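Local coordinates for ebony (Drosophila melanogaster, PDB 6DYM), which couples beta-alanine to biogenic amines such as dopamine and histamine, this chain being its C-terminal condensation domain, which probably forms the amide bond, at residues E12-V17 against I47-W52; W52-E57 against L77-R82. All coordinates share one frame; numbering follows the deposited sequence.

Interactions 1 and 2 follow one another along helix 41-58, which packs first against helix 14-25 and then, a turn further on, against strand 71-80. Their centres lie about 11 Å apart and Trp-52 belongs to both. The two cores merge: Leu-48 CD2 meets Leu-77 CD1 at 3.7 Å, and Ile-51 CD1 meets Phe-79 CE2 at 4.1 Å. Together they illustrate how a helix pair is joined to a sheet through one shared apolar layer. Strand 71-80 in turn pairs with strand 119-127; in acetyltransferases of the GNAT fold, which this strand order matches, the corresponding strand borders the acyl-donor cleft. Both contacts are packing of the helix layer on the sheet.

Interaction 1: residues E12-V17 against I47-W52; sequences EHRQEV and ILNDIW
His-13 meets the benzo end of Trp-52 with its CB, 4.0 Å from CZ2, while its imidazole turns elsewhere: ND1 bonds to the backbone N of Arg-10 and NE2 to the hydroxyl of Tyr-65. The next residue, Arg-14, begins helix 14-25 and makes the most extensive contact with the indole. Its CA and aliphatic chain lie across one face of the ring system, and CG stands 3.6 Å from the centroid of the five-membered ring, only 9° off the normal, a clear CH-pi contact. With CG anti to the backbone N (chi1 -167°), the chain runs over the indole before bending at chi3, and the guanidinium stands nearly perpendicular to the ring. From there NH1 gives a hydrogen bond to Asn-49 OD1 at 2.6 Å; at 140° it is short but bent, and the donor is tilted out of the amide's carbonyl plane. The strand order and the two helices between strands 4-8 and 62-66 are those of the GNAT acetyltransferase fold, in which this helix pair packs over the sheet. Val-56 CG2, one turn beyond Trp-52, lies over the opposite face of the indole, and Trp-52 NE1 donates to the carbonyl of Leu-11. Replacing Trp-52 by alanine is likely to open a gap between the two helices, leaving the Arg-14 chain without its aromatic platform and the Leu-11 carbonyl without its indole donor. One helical turn after His-13, Val-17 brings CG1 to 3.8 Å from Trp-52 CZ3 and CG2 to 3.9 Å from CH2, while CG1 also reaches Leu-48 CD1 at 4.4 Å.

Interaction 2: residues W52-E57 against L77-R82; sequences WNVLVE and LNFDAR
Leu-55 is the bump that fits helix 41-58 onto strand 71-80, filling the hollow between Leu-77 and Phe-79. This is helix-on-sheet packing within the GNAT fold: the short segments cross at 79°, nearly perpendicular, with axes 9.0 Å apart, and Leu-55 reaches both Leu-77 and Phe-79, the two strand residues whose side chains meet the helix. The branching of Leu-55 suits that role. Its CG lies anti to the backbone N (chi1 -166°), and the two methyls part beyond it. One of them, CD1, presses obliquely against the far end of the Phe-79 ring, 3.4 Å from CZ, a close fit. The other, CD2, settles against both methyls of Leu-77, the nearer being CD1 at 3.8 Å. Val-54, the preceding helix residue, adds a second, smaller bump at the Phe-79 end, its CG1 4.1 Å from Phe-79 CE1. The phenyl ring is therefore touched by two neighbouring helix residues, and it also meets Phe-123 of strand 119-127 with the ring planes at about 20°. Between Leu-77 and Phe-79, Asn-78 turns its side chain from the helix, and its ND2 bonds to the carbonyl of Leu-60. Its backbone carbonyl is reached from the helix through one water molecule, which donates both its hydrogens, to Leu-55 O at 2.7 Å and to Asn-78 O at 2.9 Å.

Interaction 1: residues E12-V17 against I47-W52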
ATOM      1  N   GLU A  12      -2.690  -5.826  19.339  1.00 30.66           N
ATOM      2  CA  GLU A  12      -2.026  -7.122  19.418  1.00 35.84           C
ATOM      3  C   GLU A  12      -1.807  -7.779  18.060  1.00 39.89           C
ATOM      4  O   GLU A  12      -1.239  -8.877  18.010  1.00 36.45           O
ATOM      5  CB  GLU A  12      -2.830  -8.055  20.326  1.00 35.32           C
ATOM      6  CG  GLU A  12      -4.066  -8.657  19.679  1.00 43.61           C
ATOM      7  CD  GLU A  12      -5.343  -7.996  20.162  1.00 54.47           C
ATOM      8  OE1 GLU A  12      -5.269  -6.841  20.646  1.00 56.03           O
ATOM      9  OE2 GLU A  12      -6.418  -8.627  20.063  1.00 50.37           O
ATOM     10  N   HIS A  13      -2.233  -7.143  16.966  1.00 32.12           N
ATOM     11  CA  HIS A  13      -2.025  -7.668  15.621  1.00 34.75           C
ATOM     12  C   HIS A  13      -0.647  -7.340  15.061  1.00 38.45           C
ATOM     13  O   HIS A  13      -0.371  -7.691  13.907  1.00 32.69           O
ATOM     14  CB  HIS A  13      -3.085  -7.110  14.668  1.00 34.14           C
ATOM     15  CG  HIS A  13      -4.450  -7.697  14.854  1.00 30.83           C
ATOM     16  ND1 HIS A  13      -5.603  -6.958  14.689  1.00 25.53           N
ATOM     17  CD2 HIS A  13      -4.848  -8.949  15.182  1.00 33.15           C
ATOM     18  CE1 HIS A  13      -6.653  -7.731  14.906  1.00 30.37           C
ATOM     19  NE2 HIS A  13      -6.222  -8.942  15.210  1.00 32.25           N
ATOM     20  N   ARG A  14       0.216  -6.692  15.849  1.00 32.49           N
ATOM     21  CA  ARG A  14       1.420  -6.065  15.304  1.00 35.66           C
ATOM     22  C   ARG A  14       2.345  -7.086  14.650  1.00 38.34           C
ATOM     23  O   ARG A  14       2.788  -6.895  13.510  1.00 32.01           O
ATOM     24  CB  ARG A  14       2.155  -5.302  16.408  1.00 33.92           C
ATOM     25  CG  ARG A  14       3.242  -4.360  15.909  1.00 37.92           C
ATOM     26  CD  ARG A  14       4.039  -3.792  17.075  1.00 41.60           C
ATOM     27  NE  ARG A  14       4.458  -4.862  17.976  1.00 48.61           N
ATOM     28  CZ  ARG A  14       5.564  -5.584  17.820  1.00 48.23           C
ATOM     29  NH1 ARG A  14       6.382  -5.342  16.802  1.00 42.38           N
ATOM     30  NH2 ARG A  14       5.855  -6.547  18.685  1.00 51.65           N
ATOM     31  N   GLN A  15       2.662  -8.171  15.359  1.00 33.95           N
ATOM     32  CA  GLN A  15       3.620  -9.129  14.814  1.00 35.95           C
ATOM     33  C   GLN A  15       3.049  -9.860  13.607  1.00 34.58           C
ATOM     34  O   GLN A  15       3.764 -10.103  12.628  1.00 34.99           O
ATOM     35  CB  GLN A  15       4.052 -10.128  15.884  1.00 36.98           C
ATOM     36  CG  GLN A  15       5.266 -10.937  15.471  1.00 35.81           C
ATOM     37  CD  GLN A  15       6.454 -10.054  15.135  1.00 47.93           C
ATOM     38  OE1 GLN A  15       6.828  -9.179  15.914  1.00 49.58           O
ATOM     39  NE2 GLN A  15       7.045 -10.271  13.963  1.00 47.41           N
ATOM     40  N   GLU A  16       1.766 -10.223  13.659  1.00 32.77           N
ATOM     41  CA  GLU A  16       1.141 -10.872  12.513  1.00 32.40           C
ATOM     42  C   GLU A  16       1.136  -9.948  11.299  1.00 32.08           C
ATOM     43  O   GLU A  16       1.427 -10.383  10.180  1.00 32.92           O
ATOM     44  CB  GLU A  16      -0.279 -11.317  12.873  1.00 39.14           C
ATOM     45  CG  GLU A  16      -0.329 -12.464  13.879  1.00 38.71           C
ATOM     46  CD  GLU A  16      -1.676 -12.590  14.575  1.00 45.89           C
ATOM     47  OE1 GLU A  16      -1.927 -11.835  15.542  1.00 49.47           O
ATOM     48  OE2 GLU A  16      -2.481 -13.449  14.160  1.00 53.19           O
ATOM     49  N   VAL A  17       0.834  -8.664  11.507  1.00 26.95           N
ATOM     50  CA  VAL A  17       0.836  -7.709  10.402  1.00 30.67           C
ATOM     51  C   VAL A  17       2.251  -7.502   9.872  1.00 32.14           C
ATOM     52  O   VAL A  17       2.470  -7.436   8.657  1.00 29.61           O
ATOM     53  CB  VAL A  17       0.192  -6.383  10.847  1.00 29.28           C
ATOM     54  CG1 VAL A  17       0.573  -5.244   9.899  1.00 30.24           C
ATOM     55  CG2 VAL A  17      -1.315  -6.534  10.939  1.00 28.91           C
ATOM     56  N   ILE A  47       9.623   0.729  10.130  1.00 40.43           N
ATOM     57  CA  ILE A  47       8.618   1.729   9.771  1.00 36.38           C
ATOM     58  C   ILE A  47       7.277   1.385  10.413  1.00 39.35           C
ATOM     59  O   ILE A  47       6.597   2.251  10.979  1.00 31.71           O
ATOM     60  CB  ILE A  47       8.496   1.843   8.239  1.00 34.09           C
ATOM     61  CG1 ILE A  47       9.713   2.568   7.654  1.00 43.47           C
ATOM     62  CG2 ILE A  47       7.212   2.558   7.855  1.00 36.74           C
ATOM     63  CD1 ILE A  47       9.941   2.292   6.175  1.00 45.84           C
ATOM     64  N   LEU A  48       6.882   0.110  10.341  1.00 36.66           N
ATOM     65  CA  LEU A  48       5.588  -0.294  10.882  1.00 29.55           C
ATOM     66  C   LEU A  48       5.545  -0.140  12.398  1.00 36.40           C
ATOM     67  O   LEU A  48       4.535   0.310  12.953  1.00 37.15           O
ATOM     68  CB  LEU A  48       5.282  -1.737  10.485  1.00 34.54           C
ATOM     69  CG  LEU A  48       4.676  -1.915   9.092  1.00 43.80           C
ATOM     70  CD1 LEU A  48       4.425  -3.384   8.788  1.00 47.40           C
ATOM     71  CD2 LEU A  48       3.395  -1.103   8.956  1.00 43.72           C
ATOM     72  N   ASN A  49       6.626  -0.518  13.086  1.00 37.37           N
ATOM     73  CA  ASN A  49       6.667  -0.347  14.534  1.00 33.76           C
ATOM     74  C   ASN A  49       6.590   1.127  14.915  1.00 36.56           C
ATOM     75  O   ASN A  49       5.959   1.486  15.916  1.00 41.04           O
ATOM     76  CB  ASN A  49       7.935  -0.987  15.101  1.00 34.25           C
ATOM     77  CG  ASN A  49       7.835  -2.502  15.195  1.00 39.31           C
ATOM     78  OD1 ASN A  49       6.804  -3.046  15.595  1.00 37.29           O
ATOM     79  ND2 ASN A  49       8.913  -3.188  14.834  1.00 39.02           N
ATOM     80  N   ASP A  50       7.206   1.998  14.113  1.00 36.71           N
ATOM     81  CA  ASP A  50       7.190   3.425  14.416  1.00 38.25           C
ATOM     82  C   ASP A  50       5.791   4.021  14.310  1.00 43.76           C
ATOM     83  O   ASP A  50       5.477   4.984  15.019  1.00 44.33           O
ATOM     84  CB  ASP A  50       8.146   4.169  13.485  1.00 47.01           C
ATOM     85  CG  ASP A  50       9.573   4.163  13.993  1.00 56.77           C
ATOM     86  OD1 ASP A  50       9.811   3.600  15.084  1.00 55.33           O
ATOM     87  OD2 ASP A  50      10.454   4.721  13.303  1.00 59.29           O
ATOM     88  N   ILE A  51       4.943   3.480  13.435  1.00 32.15           N
ATOM     89  CA  ILE A  51       3.612   4.032  13.203  1.00 35.17           C
ATOM     90  C   ILE A  51       2.512   3.191  13.823  1.00 36.16           C
ATOM     91  O   ILE A  51       1.333   3.554  13.701  1.00 34.71           O
ATOM     92  CB  ILE A  51       3.342   4.226  11.696  1.00 33.52           C
ATOM     93  CG1 ILE A  51       3.266   2.870  10.987  1.00 35.26           C
ATOM     94  CG2 ILE A  51       4.416   5.087  11.071  1.00 34.47           C
ATOM     95  CD1 ILE A  51       2.764   2.949   9.551  1.00 32.09           C
ATOM     96  N   TRP A  52       2.851   2.094  14.505  1.00 31.64           N
ATOM     97  CA  TRP A  52       1.846   1.083  14.822  1.00 30.74           C
ATOM     98  C   TRP A  52       0.706   1.650  15.666  1.00 35.70           C
ATOM     99  O   TRP A  52      -0.471   1.402  15.380  1.00 34.64           O
ATOM    100  CB  TRP A  52       2.481  -0.109  15.534  1.00 32.91           C
ATOM    101  CG  TRP A  52       1.443  -1.125  15.856  1.00 33.74           C
ATOM    102  CD1 TRP A  52       0.938  -1.426  17.086  1.00 35.64           C
ATOM    103  CD2 TRP A  52       0.732  -1.940  14.919  1.00 32.49           C
ATOM    104  NE1 TRP A  52      -0.031  -2.395  16.974  1.00 35.30           N
ATOM    105  CE2 TRP A  52      -0.176  -2.725  15.652  1.00 32.95           C
ATOM    106  CE3 TRP A  52       0.787  -2.088  13.529  1.00 35.21           C
ATOM    107  CZ2 TRP A  52      -1.023  -3.647  15.044  1.00 38.87           C
ATOM    108  CZ3 TRP A  52      -0.058  -3.002  12.925  1.00 37.36           C
ATOM    109  CH2 TRP A  52      -0.947  -3.772  13.682  1.00 37.77           C
TER

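Interaction 2: residues W52-E57 against L77-R82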
ATOM      1  N   TRP A  52       2.851   2.094  14.505  1.00 31.64           N
ATOM      2  CA  TRP A  52       1.846   1.083  14.822  1.00 30.74           C
ATOM      3  C   TRP A  52       0.706   1.650  15.666  1.00 35.70           C
ATOM      4  O   TRP A  52      -0.471   1.402  15.380  1.00 34.64           O
ATOM      5  CB  TRP A  52       2.481  -0.109  15.534  1.00 32.91           C
ATOM      6  CG  TRP A  52       1.443  -1.125  15.856  1.00 33.74           C
ATOM      7  CD1 TRP A  52       0.938  -1.426  17.086  1.00 35.64           C
ATOM      8  CD2 TRP A  52       0.732  -1.940  14.919  1.00 32.49           C
ATOM      9  NE1 TRP A  52      -0.031  -2.395  16.974  1.00 35.30           N
ATOM     10  CE2 TRP A  52      -0.176  -2.725  15.652  1.00 32.95           C
ATOM     11  CE3 TRP A  52       0.787  -2.088  13.529  1.00 35.21           C
ATOM     12  CZ2 TRP A  52      -1.023  -3.647  15.044  1.00 38.87           C
ATOM     13  CZ3 TRP A  52      -0.058  -3.002  12.925  1.00 37.36           C
ATOM     14  CH2 TRP A  52      -0.947  -3.772  13.682  1.00 37.77           C
ATOM     15  N   ASN A  53       1.033   2.402  16.720  1.00 36.69           N
ATOM     16  CA  ASN A  53      -0.013   2.885  17.617  1.00 35.56           C
ATOM     17  C   ASN A  53      -0.953   3.845  16.897  1.00 29.46           C
ATOM     18  O   ASN A  53      -2.179   3.714  16.989  1.00 32.25           O
ATOM     19  CB  ASN A  53       0.612   3.545  18.850  1.00 40.61           C
ATOM     20  CG  ASN A  53       1.303   2.542  19.761  1.00 43.74           C
ATOM     21  OD1 ASN A  53       2.524   2.562  19.912  1.00 53.11           O
ATOM     22  ND2 ASN A  53       0.523   1.662  20.375  1.00 38.56           N
ATOM     23  N   VAL A  54      -0.394   4.806  16.158  1.00 27.00           N
ATOM     24  CA  VAL A  54      -1.215   5.730  15.377  1.00 35.00           C
ATOM     25  C   VAL A  54      -2.042   4.975  14.341  1.00 32.29           C
ATOM     26  O   VAL A  54      -3.215   5.294  14.106  1.00 28.40           O
ATOM     27  CB  VAL A  54      -0.323   6.796  14.715  1.00 30.57           C
ATOM     28  CG1 VAL A  54      -1.163   7.748  13.872  1.00 35.11           C
ATOM     29  CG2 VAL A  54       0.467   7.542  15.771  1.00 42.15           C
ATOM     30  N   LEU A  55      -1.445   3.958  13.711  1.00 32.81           N
ATOM     31  CA  LEU A  55      -2.161   3.171  12.712  1.00 27.61           C
ATOM     32  C   LEU A  55      -3.411   2.533  13.304  1.00 29.76           C
ATOM     33  O   LEU A  55      -4.491   2.585  12.702  1.00 26.16           O
ATOM     34  CB  LEU A  55      -1.225   2.109  12.139  1.00 28.73           C
ATOM     35  CG  LEU A  55      -1.618   1.363  10.863  1.00 33.05           C
ATOM     36  CD1 LEU A  55      -1.807   2.324   9.701  1.00 25.21           C
ATOM     37  CD2 LEU A  55      -0.553   0.336  10.534  1.00 32.92           C
ATOM     38  N   VAL A  56      -3.292   1.944  14.496  1.00 30.71           N
ATOM     39  CA  VAL A  56      -4.445   1.310  15.128  1.00 24.70           C
ATOM     40  C   VAL A  56      -5.460   2.358  15.576  1.00 30.71           C
ATOM     41  O   VAL A  56      -6.675   2.158  15.449  1.00 33.26           O
ATOM     42  CB  VAL A  56      -3.987   0.422  16.301  1.00 34.43           C
ATOM     43  CG1 VAL A  56      -5.182  -0.084  17.097  1.00 29.22           C
ATOM     44  CG2 VAL A  56      -3.160  -0.744  15.791  1.00 27.97           C
ATOM     45  N   GLU A  57      -4.988   3.498  16.090  1.00 28.31           N
ATOM     46  CA  GLU A  57      -5.907   4.466  16.684  1.00 34.22           C
ATOM     47  C   GLU A  57      -6.730   5.210  15.632  1.00 33.04           C
ATOM     48  O   GLU A  57      -7.885   5.568  15.895  1.00 28.68           O
ATOM     49  CB  GLU A  57      -5.131   5.447  17.566  1.00 37.71           C
ATOM     50  CG  GLU A  57      -4.469   4.770  18.769  1.00 47.00           C
ATOM     51  CD  GLU A  57      -4.497   5.613  20.032  1.00 63.62           C
ATOM     52  OE1 GLU A  57      -4.094   6.794  19.973  1.00 70.31           O
ATOM     53  OE2 GLU A  57      -4.918   5.088  21.086  1.00 71.16           O
ATOM     54  N   LEU A  77      -3.636  -1.507   5.197  1.00 22.15           N
ATOM     55  CA  LEU A  77      -3.265  -0.387   6.056  1.00 24.51           C
ATOM     56  C   LEU A  77      -3.599   0.917   5.339  1.00 27.13           C
ATOM     57  O   LEU A  77      -3.138   1.145   4.216  1.00 24.62           O
ATOM     58  CB  LEU A  77      -1.778  -0.448   6.410  1.00 22.38           C
ATOM     59  CG  LEU A  77      -1.289  -1.810   6.912  1.00 29.92           C
ATOM     60  CD1 LEU A  77       0.156  -1.729   7.376  1.00 29.19           C
ATOM     61  CD2 LEU A  77      -2.188  -2.321   8.034  1.00 22.12           C
ATOM     62  N   ASN A  78      -4.404   1.759   5.984  1.00 21.68           N
ATOM     63  CA  ASN A  78      -4.920   2.975   5.379  1.00 18.87           C
ATOM     64  C   ASN A  78      -4.741   4.149   6.324  1.00 24.21           C
ATOM     65  O   ASN A  78      -4.790   3.995   7.547  1.00 21.82           O
ATOM     66  CB  ASN A  78      -6.399   2.838   5.030  1.00 21.74           C
ATOM     67  CG  ASN A  78      -6.677   1.614   4.206  1.00 25.24           C
ATOM     68  OD1 ASN A  78      -6.098   1.445   3.138  1.00 27.08           O
ATOM     69  ND2 ASN A  78      -7.551   0.739   4.699  1.00 23.01           N
ATOM     70  N   PHE A  79      -4.555   5.327   5.730  1.00 24.94           N
ATOM     71  CA  PHE A  79      -4.524   6.597   6.439  1.00 26.19           C
ATOM     72  C   PHE A  79      -5.350   7.616   5.669  1.00 23.64           C
ATOM     73  O   PHE A  79      -5.550   7.499   4.457  1.00 24.07           O
ATOM     74  CB  PHE A  79      -3.103   7.153   6.583  1.00 22.71           C
ATOM     75  CG  PHE A  79      -2.328   6.588   7.732  1.00 29.29           C
ATOM     76  CD1 PHE A  79      -2.751   6.785   9.035  1.00 29.19           C
ATOM     77  CD2 PHE A  79      -1.149   5.899   7.509  1.00 27.17           C
ATOM     78  CE1 PHE A  79      -2.026   6.281  10.090  1.00 29.99           C
ATOM     79  CE2 PHE A  79      -0.418   5.392   8.562  1.00 28.78           C
ATOM     80  CZ  PHE A  79      -0.856   5.586   9.852  1.00 31.35           C
ATOM     81  N   ASP A  80      -5.833   8.618   6.389  1.00 24.18           N
ATOM     82  CA  ASP A  80      -6.238   9.858   5.748  1.00 24.61           C
ATOM     83  C   ASP A  80      -5.015  10.469   5.076  1.00 23.05           C
ATOM     84  O   ASP A  80      -4.016  10.757   5.741  1.00 22.82           O
ATOM     85  CB  ASP A  80      -6.829  10.810   6.789  1.00 27.37           C
ATOM     86  CG  ASP A  80      -7.402  12.086   6.178  1.00 28.75           C
ATOM     87  OD1 ASP A  80      -6.944  12.519   5.100  1.00 25.82           O
ATOM     88  OD2 ASP A  80      -8.318  12.668   6.792  1.00 25.68           O
ATOM     89  N   ALA A  81      -5.085  10.645   3.753  1.00 22.19           N
ATOM     90  CA  ALA A  81      -3.923  11.132   3.016  1.00 27.99           C
ATOM     91  C   ALA A  81      -3.423  12.468   3.554  1.00 27.51           C
ATOM     92  O   ALA A  81      -2.232  12.775   3.438  1.00 27.75           O
ATOM     93  CB  ALA A  81      -4.256  11.253   1.531  1.00 23.39           C
ATOM     94  N   ARG A  82      -4.306  13.270   4.146  1.00 26.17           N
ATOM     95  CA  ARG A  82      -3.944  14.575   4.685  1.00 29.44           C
ATOM     96  C   ARG A  82      -3.741  14.551   6.201  1.00 36.41           C
ATOM     97  O   ARG A  82      -3.774  15.607   6.842  1.00 33.42           O
ATOM     98  CB  ARG A  82      -5.007  15.603   4.299  1.00 27.66           C
ATOM     99  CG  ARG A  82      -5.272  15.678   2.794  1.00 27.49           C
ATOM    100  CD  ARG A  82      -5.984  16.970   2.424  1.00 31.23           C
ATOM    101  NE  ARG A  82      -6.359  17.039   1.011  1.00 27.26           N
ATOM    102  CZ  ARG A  82      -5.501  17.274   0.021  1.00 29.63           C
ATOM    103  NH1 ARG A  82      -5.928  17.340  -1.234  1.00 26.13           N
ATOM    104  NH2 ARG A  82      -4.214  17.442   0.286  1.00 29.65           N
TER
HETATM  105  O   HOH W   1      -5.493   3.107  10.233  1.00 23.46           O